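Local coordinates for protein copper-containing nitrite reductase (Hyphomicrobium denitrificans 1NES1, PDB 6TFO) that probably reduces nitrite to nitric oxide, taking electrons from a cytochrome c, as a multi-domain, copper-dependent enzyme, at residues T33-Y45 with Y115-Q128. Numbering follows the deposited sequence.
With CU (copper (II) ion), chain L.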
ATOM      1  N   THR C  33     -22.669  14.074   5.170  1.00 45.15           N
ATOM      2  CA  THR C  33     -21.919  13.402   4.073  1.00 50.96           C
ATOM      3  C   THR C  33     -22.076  11.872   4.196  1.00 52.52           C
ATOM      4  O   THR C  33     -21.821  11.311   5.287  1.00 49.99           O
ATOM      5  CB  THR C  33     -20.459  13.874   4.072  1.00 48.21           C
ATOM      6  OG1 THR C  33     -20.471  15.301   4.074  1.00 47.18           O
ATOM      7  CG2 THR C  33     -19.689  13.390   2.867  1.00 51.64           C
ATOM      8  N   LEU C  34     -22.520  11.218   3.123  1.00 51.28           N
ATOM      9  CA  LEU C  34     -22.647   9.741   3.061  1.00 49.05           C
ATOM     10  C   LEU C  34     -21.706   9.221   1.978  1.00 49.14           C
ATOM     11  O   LEU C  34     -21.742   9.768   0.861  1.00 43.12           O
ATOM     12  CB  LEU C  34     -24.088   9.346   2.741  1.00 46.38           C
ATOM     13  CG  LEU C  34     -25.156   9.831   3.717  1.00 45.45           C
ATOM     14  CD1 LEU C  34     -26.525   9.290   3.289  1.00 42.20           C
ATOM     15  CD2 LEU C  34     -24.853   9.422   5.151  1.00 44.05           C
ATOM     16  N   ARG C  35     -20.905   8.208   2.323  1.00 54.32           N
ATOM     17  CA  ARG C  35     -20.089   7.407   1.376  1.00 52.40           C
ATOM     18  C   ARG C  35     -20.769   6.036   1.236  1.00 47.45           C
ATOM     19  O   ARG C  35     -21.099   5.424   2.267  1.00 49.10           O
ATOM     20  CB  ARG C  35     -18.637   7.350   1.858  1.00 50.28           C
ATOM     21  CG  ARG C  35     -17.703   6.555   0.961  1.00 57.18           C
ATOM     22  CD  ARG C  35     -16.237   6.725   1.325  1.00 61.66           C
ATOM     23  NE  ARG C  35     -15.734   7.920   0.657  1.00 70.29           N
ATOM     24  CZ  ARG C  35     -15.293   9.035   1.249  1.00 72.52           C
ATOM     25  NH1 ARG C  35     -15.214   9.134   2.569  1.00 65.13           N
ATOM     26  NH2 ARG C  35     -14.892  10.042   0.492  1.00 74.36           N
ATOM     27  N   THR C  36     -21.014   5.591   0.006  1.00 43.81           N
ATOM     28  CA  THR C  36     -21.508   4.224  -0.267  1.00 46.18           C
ATOM     29  C   THR C  36     -20.362   3.245   0.017  1.00 48.53           C
ATOM     30  O   THR C  36     -19.198   3.625  -0.160  1.00 44.50           O
ATOM     31  CB  THR C  36     -22.034   4.079  -1.697  1.00 44.59           C
ATOM     32  OG1 THR C  36     -20.916   4.207  -2.576  1.00 42.76           O
ATOM     33  CG2 THR C  36     -23.095   5.098  -2.027  1.00 46.49           C
ATOM     34  N   GLY C  37     -20.686   2.022   0.436  1.00 50.81           N
ATOM     35  CA  GLY C  37     -19.679   0.952   0.565  1.00 49.75           C
ATOM     36  C   GLY C  37     -20.278  -0.363   1.016  1.00 46.30           C
ATOM     37  O   GLY C  37     -21.501  -0.581   0.841  1.00 46.09           O
ATOM     38  N   ILE C  38     -19.414  -1.207   1.583  1.00 51.00           N
ATOM     39  CA  ILE C  38     -19.724  -2.557   2.138  1.00 45.34           C
ATOM     40  C   ILE C  38     -19.338  -2.535   3.616  1.00 43.07           C
ATOM     41  O   ILE C  38     -18.183  -2.250   3.922  1.00 42.55           O
ATOM     42  CB  ILE C  38     -18.967  -3.650   1.358  1.00 44.56           C
ATOM     43  CG1 ILE C  38     -19.161  -3.524  -0.154  1.00 41.35           C
ATOM     44  CG2 ILE C  38     -19.335  -5.036   1.862  1.00 48.02           C
ATOM     45  CD1 ILE C  38     -20.575  -3.693  -0.622  1.00 42.00           C
ATOM     46  N   ALA C  39     -20.288  -2.792   4.502  1.00 46.02           N
ATOM     47  CA  ALA C  39     -20.060  -2.861   5.959  1.00 49.44           C
ATOM     48  C   ALA C  39     -21.133  -3.775   6.554  1.00 53.96           C
ATOM     49  O   ALA C  39     -22.224  -3.872   5.948  1.00 56.69           O
ATOM     50  CB  ALA C  39     -20.081  -1.480   6.555  1.00 51.09           C
ATOM     51  N   GLU C  40     -20.787  -4.495   7.625  1.00 56.74           N
ATOM     52  CA  GLU C  40     -21.715  -5.416   8.331  1.00 56.74           C
ATOM     53  C   GLU C  40     -22.368  -6.346   7.305  1.00 55.02           C
ATOM     54  O   GLU C  40     -23.595  -6.579   7.432  1.00 60.46           O
ATOM     55  CB  GLU C  40     -22.761  -4.604   9.096  1.00 60.72           C
ATOM     56  CG  GLU C  40     -22.145  -3.479   9.910  1.00 66.03           C
ATOM     57  CD  GLU C  40     -23.122  -2.655  10.729  1.00 69.04           C
ATOM     58  OE1 GLU C  40     -24.368  -2.785  10.496  1.00 57.65           O
ATOM     59  OE2 GLU C  40     -22.627  -1.881  11.601  1.00 69.75           O
ATOM     60  N   GLY C  41     -21.587  -6.810   6.316  1.00 48.67           N
ATOM     61  CA  GLY C  41     -21.980  -7.858   5.352  1.00 47.69           C
ATOM     62  C   GLY C  41     -23.022  -7.403   4.350  1.00 53.06           C
ATOM     63  O   GLY C  41     -23.591  -8.285   3.648  1.00 49.84           O
ATOM     64  N   ARG C  42     -23.241  -6.081   4.248  1.00 54.45           N
ATOM     65  CA  ARG C  42     -24.286  -5.472   3.380  1.00 53.29           C
ATOM     66  C   ARG C  42     -23.703  -4.310   2.570  1.00 51.27           C
ATOM     67  O   ARG C  42     -22.649  -3.761   2.956  1.00 48.89           O
ATOM     68  CB  ARG C  42     -25.464  -5.029   4.253  1.00 51.41           C
ATOM     69  CG  ARG C  42     -26.431  -6.154   4.564  1.00 53.71           C
ATOM     70  CD  ARG C  42     -27.122  -6.001   5.900  1.00 59.49           C
ATOM     71  NE  ARG C  42     -27.765  -4.708   6.082  1.00 67.27           N
ATOM     72  CZ  ARG C  42     -27.460  -3.814   7.031  1.00 69.22           C
ATOM     73  NH1 ARG C  42     -26.499  -4.049   7.915  1.00 74.82           N
ATOM     74  NH2 ARG C  42     -28.131  -2.678   7.094  1.00 65.97           N
ATOM     75  N   MET C  43     -24.369  -3.974   1.467  1.00 48.81           N
ATOM     76  CA  MET C  43     -24.121  -2.727   0.702  1.00 51.55           C
ATOM     77  C   MET C  43     -24.896  -1.595   1.384  1.00 51.12           C
ATOM     78  O   MET C  43     -26.145  -1.694   1.466  1.00 43.27           O
ATOM     79  CB  MET C  43     -24.602  -2.886  -0.737  1.00 56.32           C
ATOM     80  CG  MET C  43     -23.988  -1.904  -1.682  1.00 58.18           C
ATOM     81  SD  MET C  43     -24.613  -2.293  -3.338  1.00 58.84           S
ATOM     82  CE  MET C  43     -23.043  -2.400  -4.189  1.00 60.67           C
ATOM     83  N   VAL C  44     -24.184  -0.584   1.892  1.00 51.51           N
ATOM     84  CA  VAL C  44     -24.754   0.427   2.831  1.00 50.80           C
ATOM     85  C   VAL C  44     -24.290   1.849   2.488  1.00 51.61           C
ATOM     86  O   VAL C  44     -23.442   2.055   1.588  1.00 48.07           O
ATOM     87  CB  VAL C  44     -24.395   0.096   4.290  1.00 49.58           C
ATOM     88  CG1 VAL C  44     -24.982  -1.243   4.705  1.00 52.51           C
ATOM     89  CG2 VAL C  44     -22.893   0.149   4.532  1.00 47.02           C
ATOM     90  N   TYR C  45     -24.871   2.799   3.209  1.00 48.29           N
ATOM     91  CA  TYR C  45     -24.346   4.170   3.351  1.00 47.00           C
ATOM     92  C   TYR C  45     -23.492   4.178   4.617  1.00 46.63           C
ATOM     93  O   TYR C  45     -23.886   3.546   5.613  1.00 44.70           O
ATOM     94  CB  TYR C  45     -25.496   5.171   3.439  1.00 43.49           C
ATOM     95  CG  TYR C  45     -26.414   5.251   2.246  1.00 37.78           C
ATOM     96  CD1 TYR C  45     -26.071   5.972   1.116  1.00 38.10           C
ATOM     97  CD2 TYR C  45     -27.683   4.710   2.299  1.00 37.84           C
ATOM     98  CE1 TYR C  45     -26.944   6.107   0.048  1.00 33.82           C
ATOM     99  CE2 TYR C  45     -28.567   4.831   1.242  1.00 37.49           C
ATOM    100  CZ  TYR C  45     -28.198   5.537   0.117  1.00 35.14           C
ATOM    101  OH  TYR C  45     -29.073   5.636  -0.923  1.00 36.54           O
ATOM    102  N   TYR C 115     -34.267   7.331   3.850  1.00 45.54           N
ATOM    103  CA  TYR C 115     -33.354   7.596   2.719  1.00 44.58           C
ATOM    104  C   TYR C 115     -32.862   6.243   2.218  1.00 44.67           C
ATOM    105  O   TYR C 115     -32.481   5.398   3.054  1.00 44.83           O
ATOM    106  CB  TYR C 115     -32.242   8.556   3.131  1.00 46.84           C
ATOM    107  CG  TYR C 115     -31.184   8.056   4.081  1.00 45.39           C
ATOM    108  CD1 TYR C 115     -30.017   7.476   3.601  1.00 46.09           C
ATOM    109  CD2 TYR C 115     -31.284   8.293   5.438  1.00 44.50           C
ATOM    110  CE1 TYR C 115     -29.006   7.076   4.455  1.00 46.30           C
ATOM    111  CE2 TYR C 115     -30.287   7.891   6.308  1.00 43.92           C
ATOM    112  CZ  TYR C 115     -29.148   7.276   5.815  1.00 46.98           C
ATOM    113  OH  TYR C 115     -28.146   6.890   6.659  1.00 45.01           O
ATOM    114  N   TYR C 116     -32.878   6.045   0.903  1.00 42.00           N
ATOM    115  CA  TYR C 116     -32.554   4.745   0.278  1.00 40.94           C
ATOM    116  C   TYR C 116     -32.011   4.952  -1.136  1.00 43.99           C
ATOM    117  O   TYR C 116     -32.205   6.017  -1.732  1.00 50.06           O
ATOM    118  CB  TYR C 116     -33.805   3.869   0.273  1.00 43.48           C
ATOM    119  CG  TYR C 116     -34.870   4.351  -0.666  1.00 43.47           C
ATOM    120  CD1 TYR C 116     -34.877   3.946  -1.988  1.00 43.37           C
ATOM    121  CD2 TYR C 116     -35.852   5.236  -0.243  1.00 46.21           C
ATOM    122  CE1 TYR C 116     -35.842   4.398  -2.873  1.00 45.99           C
ATOM    123  CE2 TYR C 116     -36.831   5.689  -1.116  1.00 48.11           C
ATOM    124  CZ  TYR C 116     -36.820   5.279  -2.439  1.00 48.21           C
ATOM    125  OH  TYR C 116     -37.769   5.720  -3.311  1.00 43.15           O
ATOM    126  N   CYS C 117     -31.336   3.934  -1.659  1.00 41.43           N
ATOM    127  CA  CYS C 117     -30.832   3.889  -3.046  1.00 42.39           C
ATOM    128  C   CYS C 117     -31.915   3.248  -3.912  1.00 45.93           C
ATOM    129  O   CYS C 117     -32.456   2.220  -3.516  1.00 52.21           O
ATOM    130  CB  CYS C 117     -29.526   3.110  -3.134  1.00 42.54           C
ATOM    131  SG  CYS C 117     -28.902   2.999  -4.828  1.00 46.07           S
ATOM    132  N   SER C 118     -32.238   3.845  -5.048  1.00 48.72           N
ATOM    133  CA  SER C 118     -33.328   3.376  -5.942  1.00 46.72           C
ATOM    134  C   SER C 118     -32.766   2.444  -7.015  1.00 42.66           C
ATOM    135  O   SER C 118     -33.575   1.931  -7.776  1.00 45.97           O
ATOM    136  CB  SER C 118     -34.037   4.537  -6.587  1.00 44.32           C
ATOM    137  OG  SER C 118     -33.179   5.189  -7.510  1.00 45.54           O
ATOM    138  N   LEU C 119     -31.447   2.270  -7.116  1.00 43.57           N
ATOM    139  CA  LEU C 119     -30.854   1.362  -8.143  1.00 48.16           C
ATOM    140  C   LEU C 119     -31.342  -0.083  -7.916  1.00 44.83           C
ATOM    141  O   LEU C 119     -31.604  -0.511  -6.796  1.00 35.89           O
ATOM    142  CB  LEU C 119     -29.327   1.471  -8.120  1.00 54.91           C
ATOM    143  CG  LEU C 119     -28.700   2.558  -9.010  1.00 58.40           C
ATOM    144  CD1 LEU C 119     -29.140   2.441 -10.472  1.00 53.03           C
ATOM    145  CD2 LEU C 119     -29.016   3.946  -8.477  1.00 60.10           C
ATOM    146  N   PRO C 120     -31.534  -0.881  -8.983  1.00 44.40           N
ATOM    147  CA  PRO C 120     -32.122  -2.215  -8.850  1.00 45.10           C
ATOM    148  C   PRO C 120     -31.460  -3.055  -7.754  1.00 45.61           C
ATOM    149  O   PRO C 120     -30.259  -3.287  -7.812  1.00 43.25           O
ATOM    150  CB  PRO C 120     -31.907  -2.852 -10.240  1.00 44.19           C
ATOM    151  CG  PRO C 120     -31.846  -1.661 -11.191  1.00 42.98           C
ATOM    152  CD  PRO C 120     -31.185  -0.556 -10.384  1.00 44.40           C
ATOM    153  N   GLY C 121     -32.252  -3.432  -6.755  1.00 45.90           N
ATOM    154  CA  GLY C 121     -31.824  -4.345  -5.684  1.00 47.02           C
ATOM    155  C   GLY C 121     -31.049  -3.676  -4.556  1.00 46.30           C
ATOM    156  O   GLY C 121     -30.867  -4.348  -3.533  1.00 45.96           O
ATOM    157  N   HIS C 122     -30.577  -2.432  -4.699  1.00 44.80           N
ATOM    158  CA  HIS C 122     -29.583  -1.834  -3.764  1.00 41.85           C
ATOM    159  C   HIS C 122     -30.242  -1.609  -2.403  1.00 45.50           C
ATOM    160  O   HIS C 122     -29.547  -1.739  -1.374  1.00 40.12           O
ATOM    161  CB  HIS C 122     -28.960  -0.560  -4.344  1.00 48.57           C
ATOM    162  CG  HIS C 122     -27.938  -0.847  -5.393  1.00 48.26           C
ATOM    163  ND1 HIS C 122     -26.822  -0.062  -5.567  1.00 52.08           N
ATOM    164  CD2 HIS C 122     -27.847  -1.837  -6.308  1.00 47.87           C
ATOM    165  CE1 HIS C 122     -26.092  -0.552  -6.557  1.00 49.58           C
ATOM    166  NE2 HIS C 122     -26.691  -1.652  -7.011  1.00 49.74           N
ATOM    167  N   ARG C 123     -31.540  -1.301  -2.385  1.00 47.17           N
ATOM    168  CA  ARG C 123     -32.270  -1.066  -1.115  1.00 48.62           C
ATOM    169  C   ARG C 123     -32.379  -2.404  -0.361  1.00 49.82           C
ATOM    170  O   ARG C 123     -32.011  -2.458   0.831  1.00 45.36           O
ATOM    171  CB  ARG C 123     -33.636  -0.444  -1.397  1.00 47.27           C
ATOM    172  CG  ARG C 123     -34.364   0.015  -0.139  1.00 49.72           C
ATOM    173  CD  ARG C 123     -35.710   0.623  -0.468  1.00 53.99           C
ATOM    174  NE  ARG C 123     -36.275   1.314   0.685  1.00 59.84           N
ATOM    175  CZ  ARG C 123     -37.333   2.125   0.644  1.00 57.03           C
ATOM    176  NH1 ARG C 123     -37.764   2.685   1.761  1.00 53.55           N
ATOM    177  NH2 ARG C 123     -37.948   2.378  -0.505  1.00 55.55           N
ATOM    178  N   GLN C 124     -32.863  -3.436  -1.048  1.00 53.66           N
ATOM    179  CA  GLN C 124     -32.916  -4.841  -0.554  1.00 55.69           C
ATOM    180  C   GLN C 124     -31.522  -5.244  -0.025  1.00 50.38           C
ATOM    181  O   GLN C 124     -31.453  -5.875   1.031  1.00 51.42           O
ATOM    182  CB  GLN C 124     -33.382  -5.810  -1.656  1.00 58.20           C
ATOM    183  CG  GLN C 124     -34.763  -5.532  -2.253  1.00 65.18           C
ATOM    184  CD  GLN C 124     -34.724  -4.758  -3.562  1.00 77.41           C
ATOM    185  OE1 GLN C 124     -34.273  -3.601  -3.653  1.00 70.76           O
ATOM    186  NE2 GLN C 124     -35.208  -5.403  -4.612  1.00 67.67           N
ATOM    187  N   ALA C 125     -30.437  -4.876  -0.714  1.00 44.16           N
ATOM    188  CA  ALA C 125     -29.044  -5.260  -0.372  1.00 40.55           C
ATOM    189  C   ALA C 125     -28.540  -4.546   0.893  1.00 37.43           C
ATOM    190  O   ALA C 125     -27.476  -4.932   1.390  1.00 42.10           O
ATOM    191  CB  ALA C 125     -28.150  -4.982  -1.546  1.00 38.79           C
ATOM    192  N   GLY C 126     -29.247  -3.518   1.374  1.00 46.57           N
ATOM    193  CA  GLY C 126     -28.962  -2.814   2.647  1.00 46.14           C
ATOM    194  C   GLY C 126     -28.890  -1.292   2.546  1.00 48.10           C
ATOM    195  O   GLY C 126     -28.705  -0.657   3.612  1.00 48.92           O
ATOM    196  N   MET C 127     -29.001  -0.699   1.349  1.00 45.21           N
ATOM    197  CA  MET C 127     -28.805   0.777   1.187  1.00 44.44           C
ATOM    198  C   MET C 127     -30.073   1.516   1.633  1.00 45.25           C
ATOM    199  O   MET C 127     -30.935   1.835   0.785  1.00 48.25           O
ATOM    200  CB  MET C 127     -28.435   1.138  -0.253  1.00 40.38           C
ATOM    201  CG  MET C 127     -27.101   0.566  -0.654  1.00 41.22           C
ATOM    202  SD  MET C 127     -26.375   1.399  -2.054  1.00 45.09           S
ATOM    203  CE  MET C 127     -25.617   2.819  -1.277  1.00 48.92           C
ATOM    204  N   GLN C 128     -30.191   1.764   2.933  1.00 42.38           N
ATOM    205  CA  GLN C 128     -31.397   2.389   3.543  1.00 43.73           C
ATOM    206  C   GLN C 128     -31.104   2.813   4.986  1.00 45.27           C
ATOM    207  O   GLN C 128     -30.549   1.997   5.738  1.00 41.39           O
ATOM    208  CB  GLN C 128     -32.591   1.449   3.496  1.00 40.97           C
ATOM    209  CG  GLN C 128     -33.682   1.844   4.463  1.00 44.67           C
ATOM    210  CD  GLN C 128     -34.902   0.971   4.364  1.00 48.20           C
ATOM    211  OE1 GLN C 128     -35.418   0.707   3.280  1.00 53.05           O
ATOM    212  NE2 GLN C 128     -35.402   0.562   5.518  1.00 52.99           N
TER
HETATM  213 CU    CU L 503     -26.973   2.043  -4.523  1.00 44.02          CU
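Tyr45 lies between Met127 and Tyr115: the methyl CE of Met127 sits over one ring face, 4.0 Å from its centroid in a CH-pi contact, and Tyr115 presents CD1 to the opposite face, the two ring planes at 56°. Leu34 CD1 extends this apolar core, 3.5 Å from Tyr115 CE1. The same methyl also presses tightly on Thr36 CG2, 3.5 Å from Met127 CE. Bent at its last torsion (chi3 82°), Met127 turns SD to the copper ion at 2.6 Å while CE stays on the Tyr45 ring. Met43, with CG anti to the backbone N (chi1 -160°), reaches across to lay SD over one face of the His122 imidazole, 4.0 Å from its centroid; Leu119 CB backs the other face. This is the type 1 copper site of a cupredoxin domain: Cys117, His122 and Met127 come from the ligand loop after strand 111-116, His80 completes the set, and the 33-45 hairpin packs against the Met127 and His122 ligands. Without the ring, as with an alanine at Tyr45, a gap would probably open between Tyr115 and the Met127 methyl, leaving that ligand freer to shift. Tyr45 OH, beside the backbone of Cys117, is hydrogen-bonded to Asp81 O. At the polar edge Met43 N donates to Ala125 O (3.3 Å); within the hairpin, Arg42 NH1 forms a salt bridge with Glu40 OE1 (3.6 Å).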